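Local structure of arginine kinase (Cydia pomonella granulosis virus, 6VVG) at residues H64-N69 / H133-V138; L163-I166 / S171-D174. The protein is probably a serine/threonine protein kinase that binds adenosine monophosphate in its nucleotide pocket and whose activity relies on side-to-side dimerization through the alpha C helix. One frame throughout, in Å; residues are numbered along the deposited sequence. Where two conformers were deposited one is given.

Contact 1 (H64-N69 / H133-V138)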
ATOM      1  N   HIS A  64      -5.416  -5.857   5.494  1.00 10.94           N
ATOM      2  CA  HIS A  64      -6.070  -7.149   5.687  1.00  9.10           C
ATOM      3  C   HIS A  64      -5.149  -8.285   5.264  1.00 11.64           C
ATOM      4  O   HIS A  64      -4.928  -9.240   6.018  1.00 12.15           O
ATOM      5  CB  HIS A  64      -7.376  -7.218   4.892  1.00 12.44           C
ATOM      6  CG  HIS A  64      -8.467  -6.345   5.425  1.00 11.90           C
ATOM      7  ND1 HIS A  64      -9.276  -6.720   6.475  1.00 15.47           N
ATOM      8  CD2 HIS A  64      -8.897  -5.121   5.037  1.00 11.77           C
ATOM      9  CE1 HIS A  64     -10.150  -5.760   6.718  1.00 13.59           C
ATOM     10  NE2 HIS A  64      -9.940  -4.778   5.861  1.00 14.56           N
ATOM     11  N   ILE A  65      -4.605  -8.194   4.048  1.00 16.05           N
ATOM     12  CA  ILE A  65      -3.784  -9.275   3.508  1.00  9.33           C
ATOM     13  C   ILE A  65      -2.504  -9.426   4.317  1.00 11.55           C
ATOM     14  O   ILE A  65      -2.156 -10.526   4.763  1.00  9.59           O
ATOM     15  CB  ILE A  65      -3.471  -9.020   2.023  1.00 16.82           C
ATOM     16  CG1 ILE A  65      -4.756  -8.953   1.197  1.00 16.28           C
ATOM     17  CG2 ILE A  65      -2.528 -10.096   1.492  1.00 13.33           C
ATOM     18  CD1 ILE A  65      -5.668 -10.140   1.364  1.00 24.09           C
ATOM     19  N   LEU A  66      -1.774  -8.325   4.503  1.00 11.25           N
ATOM     20  CA  LEU A  66      -0.494  -8.400   5.198  1.00 12.04           C
ATOM     21  C   LEU A  66      -0.654  -9.005   6.586  1.00 13.47           C
ATOM     22  O   LEU A  66       0.216  -9.752   7.048  1.00 19.33           O
ATOM     23  CB  LEU A  66       0.130  -7.011   5.292  1.00 10.73           C
ATOM     24  CG  LEU A  66       0.701  -6.428   4.000  1.00 12.04           C
ATOM     25  CD1 LEU A  66       1.134  -4.979   4.215  1.00 16.19           C
ATOM     26  CD2 LEU A  66       1.859  -7.271   3.500  1.00 24.26           C
ATOM     27  N   MET A  67      -1.761  -8.702   7.265  1.00 16.72           N
ATOM     28  CA  MET A  67      -1.990  -9.156   8.630  1.00 12.19           C
ATOM     29  C   MET A  67      -2.913 -10.368   8.694  1.00 13.32           C
ATOM     30  O   MET A  67      -3.499 -10.641   9.748  1.00 15.68           O
ATOM     31  CB  MET A  67      -2.561  -8.012   9.467  1.00 12.47           C
ATOM     32  CG  MET A  67      -1.807  -6.696   9.327  1.00 21.87           C
ATOM     33  SD  MET A  67      -0.022  -6.887   9.501  1.00 19.74           S
ATOM     34  CE  MET A  67       0.086  -7.534  11.169  1.00 18.07           C
ATOM     35  N   ARG A  68      -3.031 -11.114   7.595  1.00 11.78           N
ATOM     36  CA  ARG A  68      -3.959 -12.240   7.550  1.00 13.06           C
ATOM     37  C   ARG A  68      -3.726 -13.217   8.695  1.00 13.21           C
ATOM     38  O   ARG A  68      -4.681 -13.747   9.272  1.00 18.89           O
ATOM     39  CB  ARG A  68      -3.834 -12.966   6.210  1.00 13.53           C
ATOM     40  N   ASN A  69      -2.467 -13.468   9.042  1.00 13.35           N
ATOM     41  CA  ASN A  69      -2.123 -14.488  10.024  1.00 18.21           C
ATOM     42  C   ASN A  69      -1.901 -13.922  11.421  1.00 22.11           C
ATOM     43  O   ASN A  69      -1.415 -14.643  12.299  1.00 19.30           O
ATOM     44  CB  ASN A  69      -0.879 -15.246   9.563  1.00 18.21           C
ATOM     45  CG  ASN A  69      -1.133 -16.082   8.320  1.00 27.52           C
ATOM     46  OD1 ASN A  69      -2.156 -16.758   8.211  1.00 27.03           O
ATOM     47  ND2 ASN A  69      -0.201 -16.035   7.374  1.00 26.55           N
ATOM     48  N   HIS A 133       3.573  -2.311  11.521  1.00 10.02           N
ATOM     49  CA  HIS A 133       4.596  -1.331  11.188  1.00  9.07           C
ATOM     50  C   HIS A 133       5.797  -1.949  10.487  1.00 10.22           C
ATOM     51  O   HIS A 133       6.486  -1.245   9.743  1.00 10.71           O
ATOM     52  CB  HIS A 133       5.032  -0.612  12.466  1.00 11.22           C
ATOM     53  CG  HIS A 133       3.966   0.265  13.052  1.00 12.42           C
ATOM     54  ND1 HIS A 133       3.997   0.707  14.357  1.00 11.62           N
ATOM     55  CD2 HIS A 133       2.843   0.787  12.505  1.00 10.59           C
ATOM     56  CE1 HIS A 133       2.939   1.466  14.588  1.00  9.75           C
ATOM     57  NE2 HIS A 133       2.222   1.529  13.480  1.00 11.02           N
ATOM     58  N   LYS A 134       6.065  -3.240  10.696  1.00 10.46           N
ATOM     59  CA  LYS A 134       7.167  -3.877   9.985  1.00 13.41           C
ATOM     60  C   LYS A 134       7.010  -3.766   8.472  1.00 15.81           C
ATOM     61  O   LYS A 134       8.000  -3.894   7.742  1.00 10.74           O
ATOM     62  CB  LYS A 134       7.275  -5.350  10.385  1.00 15.14           C
ATOM     63  CG  LYS A 134       7.785  -5.613  11.803  1.00 21.88           C
ATOM     64  CD  LYS A 134       7.806  -7.119  12.087  1.00 22.07           C
ATOM     65  CE  LYS A 134       8.084  -7.426  13.552  1.00 41.90           C
ATOM     66  NZ  LYS A 134       7.116  -8.426  14.105  1.00 31.23           N
ATOM     67  N   ASN A 135       5.791  -3.541   7.988  1.00 14.55           N
ATOM     68  CA  ASN A 135       5.523  -3.353   6.568  1.00 13.00           C
ATOM     69  C   ASN A 135       5.665  -1.901   6.131  1.00 10.61           C
ATOM     70  O   ASN A 135       5.399  -1.593   4.963  1.00 12.50           O
ATOM     71  CB  ASN A 135       4.112  -3.849   6.235  1.00 10.51           C
ATOM     72  CG  ASN A 135       3.888  -5.295   6.646  1.00 17.37           C
ATOM     73  OD1 ASN A 135       4.399  -6.218   6.014  1.00 14.89           O
ATOM     74  ND2 ASN A 135       3.122  -5.497   7.713  1.00 18.20           N
ATOM     75  N   ASN A 136       6.086  -1.012   7.033  1.00 12.93           N
ATOM     76  CA  ASN A 136       6.153   0.427   6.767  1.00 12.80           C
ATOM     77  C   ASN A 136       4.774   0.981   6.415  1.00  6.89           C
ATOM     78  O   ASN A 136       4.618   1.817   5.523  1.00  8.09           O
ATOM     79  CB  ASN A 136       7.180   0.742   5.678  1.00 10.91           C
ATOM     80  CG  ASN A 136       8.592   0.870   6.238  1.00 17.37           C
ATOM     81  OD1 ASN A 136       8.812   0.679   7.435  1.00 19.92           O
ATOM     82  ND2 ASN A 136       9.550   1.193   5.379  1.00 15.31           N
ATOM     83  N   ILE A 137       3.766   0.506   7.138  1.00  9.93           N
ATOM     84  CA  ILE A 137       2.401   1.008   7.054  1.00 11.56           C
ATOM     85  C   ILE A 137       1.965   1.389   8.461  1.00 11.22           C
ATOM     86  O   ILE A 137       2.283   0.687   9.427  1.00 11.72           O
ATOM     87  CB  ILE A 137       1.448  -0.046   6.453  1.00 16.50           C
ATOM     88  CG1 ILE A 137       1.872  -0.388   5.023  1.00 14.13           C
ATOM     89  CG2 ILE A 137       0.015   0.452   6.486  1.00 14.33           C
ATOM     90  CD1 ILE A 137       1.070  -1.511   4.387  1.00 12.66           C
ATOM     91  N   VAL A 138       1.239   2.498   8.581  1.00  8.23           N
ATOM     92  CA  VAL A 138       0.662   2.917   9.853  1.00 11.81           C
ATOM     93  C   VAL A 138      -0.853   2.816   9.753  1.00 12.42           C
ATOM     94  O   VAL A 138      -1.442   3.014   8.684  1.00  8.61           O
ATOM     95  CB  VAL A 138       1.089   4.346  10.253  1.00 10.58           C
ATOM     96  CG1 VAL A 138       2.556   4.358  10.671  1.00 19.76           C
ATOM     97  CG2 VAL A 138       0.830   5.319   9.119  1.00 11.82           C
TER
HETATM   98  O   HOH W   1       2.920  -8.270   8.315  0.83 22.86           O

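Contact 2 (L163-I166 / S171-D174)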
ATOM      1  N   LEU A 163      -8.063   4.322   6.768  1.00  9.15           N
ATOM      2  CA  LEU A 163      -7.212   5.505   6.802  1.00 10.01           C
ATOM      3  C   LEU A 163      -5.733   5.149   6.883  1.00 13.11           C
ATOM      4  O   LEU A 163      -4.907   6.027   7.160  1.00 13.43           O
ATOM      5  CB  LEU A 163      -7.599   6.402   7.978  1.00 17.02           C
ATOM      6  CG  LEU A 163      -8.946   7.117   7.868  1.00 15.00           C
ATOM      7  CD1 LEU A 163      -9.133   8.091   9.025  1.00 22.30           C
ATOM      8  CD2 LEU A 163      -9.085   7.848   6.542  1.00 15.29           C
ATOM      9  N   SER A 164      -5.380   3.886   6.642  1.00 11.28           N
ATOM     10  CA  SER A 164      -3.994   3.447   6.727  0.55 38.55           C
ATOM     11  C   SER A 164      -3.138   4.146   5.676  1.00 13.84           C
ATOM     12  O   SER A 164      -3.604   4.480   4.582  1.00 11.37           O
ATOM     13  CB  SER A 164      -3.909   1.931   6.539  0.55 16.38           C
ATOM     14  OG  SER A 164      -4.494   1.242   7.632  0.55 10.72           O
ATOM     15  N   ARG A 165      -1.865   4.352   6.012  1.00  7.05           N
ATOM     16  CA  ARG A 165      -0.966   5.098   5.146  1.00 10.22           C
ATOM     17  C   ARG A 165       0.422   4.472   5.120  1.00 11.79           C
ATOM     18  O   ARG A 165       0.832   3.754   6.038  1.00  7.90           O
ATOM     19  CB  ARG A 165      -0.826   6.562   5.598  1.00 10.52           C
ATOM     20  CG  ARG A 165      -2.125   7.317   5.772  1.00 10.01           C
ATOM     21  CD  ARG A 165      -2.757   7.640   4.428  1.00 10.71           C
ATOM     22  NE  ARG A 165      -4.079   8.225   4.614  1.00 14.83           N
ATOM     23  CZ  ARG A 165      -5.085   8.107   3.756  1.00 13.82           C
ATOM     24  NH1 ARG A 165      -4.921   7.435   2.624  1.00 18.53           N
ATOM     25  NH2 ARG A 165      -6.255   8.674   4.028  1.00 15.05           N
ATOM     26  N   ILE A 166       1.156   4.788   4.053  1.00 11.48           N
ATOM     27  CA  ILE A 166       2.537   4.344   3.900  1.00  9.52           C
ATOM     28  C   ILE A 166       3.455   5.294   4.660  1.00 12.08           C
ATOM     29  O   ILE A 166       3.331   6.518   4.551  1.00  9.29           O
ATOM     30  CB  ILE A 166       2.931   4.278   2.415  1.00 10.97           C
ATOM     31  CG1 ILE A 166       2.155   3.179   1.689  1.00 13.45           C
ATOM     32  CG2 ILE A 166       4.426   4.045   2.276  1.00 10.93           C
ATOM     33  CD1 ILE A 166       2.419   3.119   0.189  1.00 16.80           C
ATOM     34  N   SER A 171       1.429  13.927   5.002  1.00 13.63           N
ATOM     35  CA  SER A 171       0.207  13.716   5.760  1.00 19.23           C
ATOM     36  C   SER A 171      -0.790  14.846   5.514  1.00 16.94           C
ATOM     37  O   SER A 171      -0.432  15.950   5.095  1.00  8.73           O
ATOM     38  CB  SER A 171       0.510  13.611   7.255  1.00 15.25           C
ATOM     39  OG  SER A 171       0.932  14.862   7.772  1.00 14.64           O
ATOM     40  N   PHE A 172      -2.059  14.543   5.778  1.00 13.83           N
ATOM     41  CA  PHE A 172      -3.143  15.513   5.767  1.00 17.25           C
ATOM     42  C   PHE A 172      -4.056  15.185   6.942  1.00 18.37           C
ATOM     43  O   PHE A 172      -3.896  14.163   7.617  1.00 17.50           O
ATOM     44  CB  PHE A 172      -3.906  15.508   4.432  1.00 14.35           C
ATOM     45  CG  PHE A 172      -4.332  14.145   3.974  1.00 26.60           C
ATOM     46  CD1 PHE A 172      -3.400  13.213   3.542  1.00 31.90           C
ATOM     47  CD2 PHE A 172      -5.672  13.799   3.959  1.00 31.57           C
ATOM     48  CE1 PHE A 172      -3.799  11.958   3.123  1.00 30.24           C
ATOM     49  CE2 PHE A 172      -6.077  12.547   3.536  1.00 21.69           C
ATOM     50  CZ  PHE A 172      -5.139  11.626   3.120  1.00 21.32           C
ATOM     51  N   TYR A 173      -5.026  16.062   7.186  1.00 15.14           N
ATOM     52  CA  TYR A 173      -5.855  15.976   8.387  1.00 17.01           C
ATOM     53  C   TYR A 173      -7.005  14.977   8.205  1.00 17.13           C
ATOM     54  O   TYR A 173      -8.185  15.320   8.255  1.00 21.13           O
ATOM     55  CB  TYR A 173      -6.387  17.359   8.740  1.00 16.61           C
ATOM     56  CG  TYR A 173      -5.368  18.326   9.296  1.00 16.41           C
ATOM     57  CD1 TYR A 173      -4.212  17.877   9.921  1.00 16.32           C
ATOM     58  CD2 TYR A 173      -5.572  19.698   9.203  1.00 18.14           C
ATOM     59  CE1 TYR A 173      -3.284  18.768  10.437  1.00 13.45           C
ATOM     60  CE2 TYR A 173      -4.652  20.597   9.720  1.00 20.77           C
ATOM     61  CZ  TYR A 173      -3.513  20.125  10.339  1.00 16.52           C
ATOM     62  OH  TYR A 173      -2.594  21.011  10.852  1.00 13.76           O
ATOM     63  N   ASP A 174      -6.637  13.719   7.988  1.00 15.58           N
ATOM     64  CA  ASP A 174      -7.612  12.638   7.981  1.00 13.20           C
ATOM     65  C   ASP A 174      -7.699  12.009   9.370  1.00 14.02           C
ATOM     66  O   ASP A 174      -6.785  12.121  10.187  1.00 16.91           O
ATOM     67  CB  ASP A 174      -7.253  11.587   6.926  1.00 13.16           C
ATOM     68  CG  ASP A 174      -5.930  10.892   7.204  1.00 15.12           C
ATOM     69  OD1 ASP A 174      -5.129  11.401   8.017  1.00 13.59           O
ATOM     70  OD2 ASP A 174      -5.690   9.831   6.591  1.00 12.45           O
TER

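Contact 1 (H64-N69 / H133-V138)
Leu66 and Asn135 face each other where the end of helix 59-66 approaches the turn between helix 115-133 and strand 137-138, their CA atoms 8.0 Å apart. The first segment leaves helical geometry at Met67. The second folds into a type I beta turn from His133 to Asn136, with Asn136 N bonded to His133 O at 2.7 Å; Asn136 takes a positive phi and the chain then enters the strand. No direct hydrogen bond joins the segments, so the meeting rests on side chains and one water. Leu66 and Asn135 carry the contact in nearly equal measure. In Leu66, chi1 of -73° turns CG toward the second segment and an extended chi2 (173°) sets the methyls on the amide: CD1 presses on Ile137 CD1 at 3.5 Å, tight for two carbons, and reaches Asn135 CG at 3.7 Å, while CD2 lies 3.7 Å from Asn135 OD1. CD1 thus fits between the amide and the end of Ile137, and CD2 stays beside the amide oxygen. Met67 bends twice along its chain and brings SD alongside the amide, 3.9 Å from Asn135 ND2, a van der Waals contact; the same side chain packs on Phe73 and on Asp131 of helix 115-133. Two acceptors hold ND2 and fix the rotation of the amide: Leu132 O just upstream, and a water at 2.8 Å that in turn donates weakly to Leu66 O. Across the dimer, Asn136 ND2 bonds to Val167 O of the second subunit, and Ile137 packs on Ile166 of that subunit. In kinase terms, the exit of the alpha C helix toward the alpha C-beta 4 loop here meets the alpha E end and beta 6, a junction of the two lobes characteristic of the protein kinase fold.

Contact 2 (L163-I166 / S171-D174)
A salt bridge between Arg165 and Asp174 lies within the activation segment of the kinase fold, tying the short strand 165-166 that follows the Asp-Tyr-Gly motif to the loop running on toward helix 182-185. The guanidinium approaches side-on, and two of its nitrogens converge on a single oxygen: NE lies 3.0 Å and NH2 2.9 Å from Asp174 OD2. OD2 sits practically in the guanidinium plane. Seen from the carboxylate, NE arrives nearly along the C-O bond, whereas NH2 comes from the anti side, 22° out of plane. The other oxygen has different partners: Asp174 OD1 makes a salt bridge with Lys184 and accepts from Tyr190 OH and Asn140 ND2. These cationic and hydroxyl partners would favour the charged carboxylate. Asn140, which stands where the His-Arg-Asp motif of most kinases carries its arginine, also donates to Leu163 O. Leu163 supplies the apolar flank, its CD2 sliding past the acid to 3.9 Å from OD2. Phe172 sets only the CZ corner of its ring over one face of the guanidinium. With CG set between the backbone N and the carbonyl carbon (chi1 50°), the side chain crosses that of Arg165 at about a right angle, the ring plane tilted 46° from the guanidinium, and the rim atom CZ comes down 3.3 Å from Arg165 NH2.

Overall arrangement
Contact 1 closes before contact 2 opens along the chain, yet the two meet in a small antiparallel sheet: Val138 N of the first lies 2.9 Å from Arg165 O of the second, a probable hydrogen bond, although the centres of the two contacts are about 16 Å apart. Ser164 of contact 2 also packs on helix 59-66, whose last turn enters contact 1. Contact 2 lies nearer the nucleotide: the Leu163 side chain is about 9 Å from the bound AMP and about 6 Å from that of Asp160, the Met67 side chain about 13 Å from the nucleotide. The dimer interface touches both, since Ile166 packs on Asn135 of the second subunit.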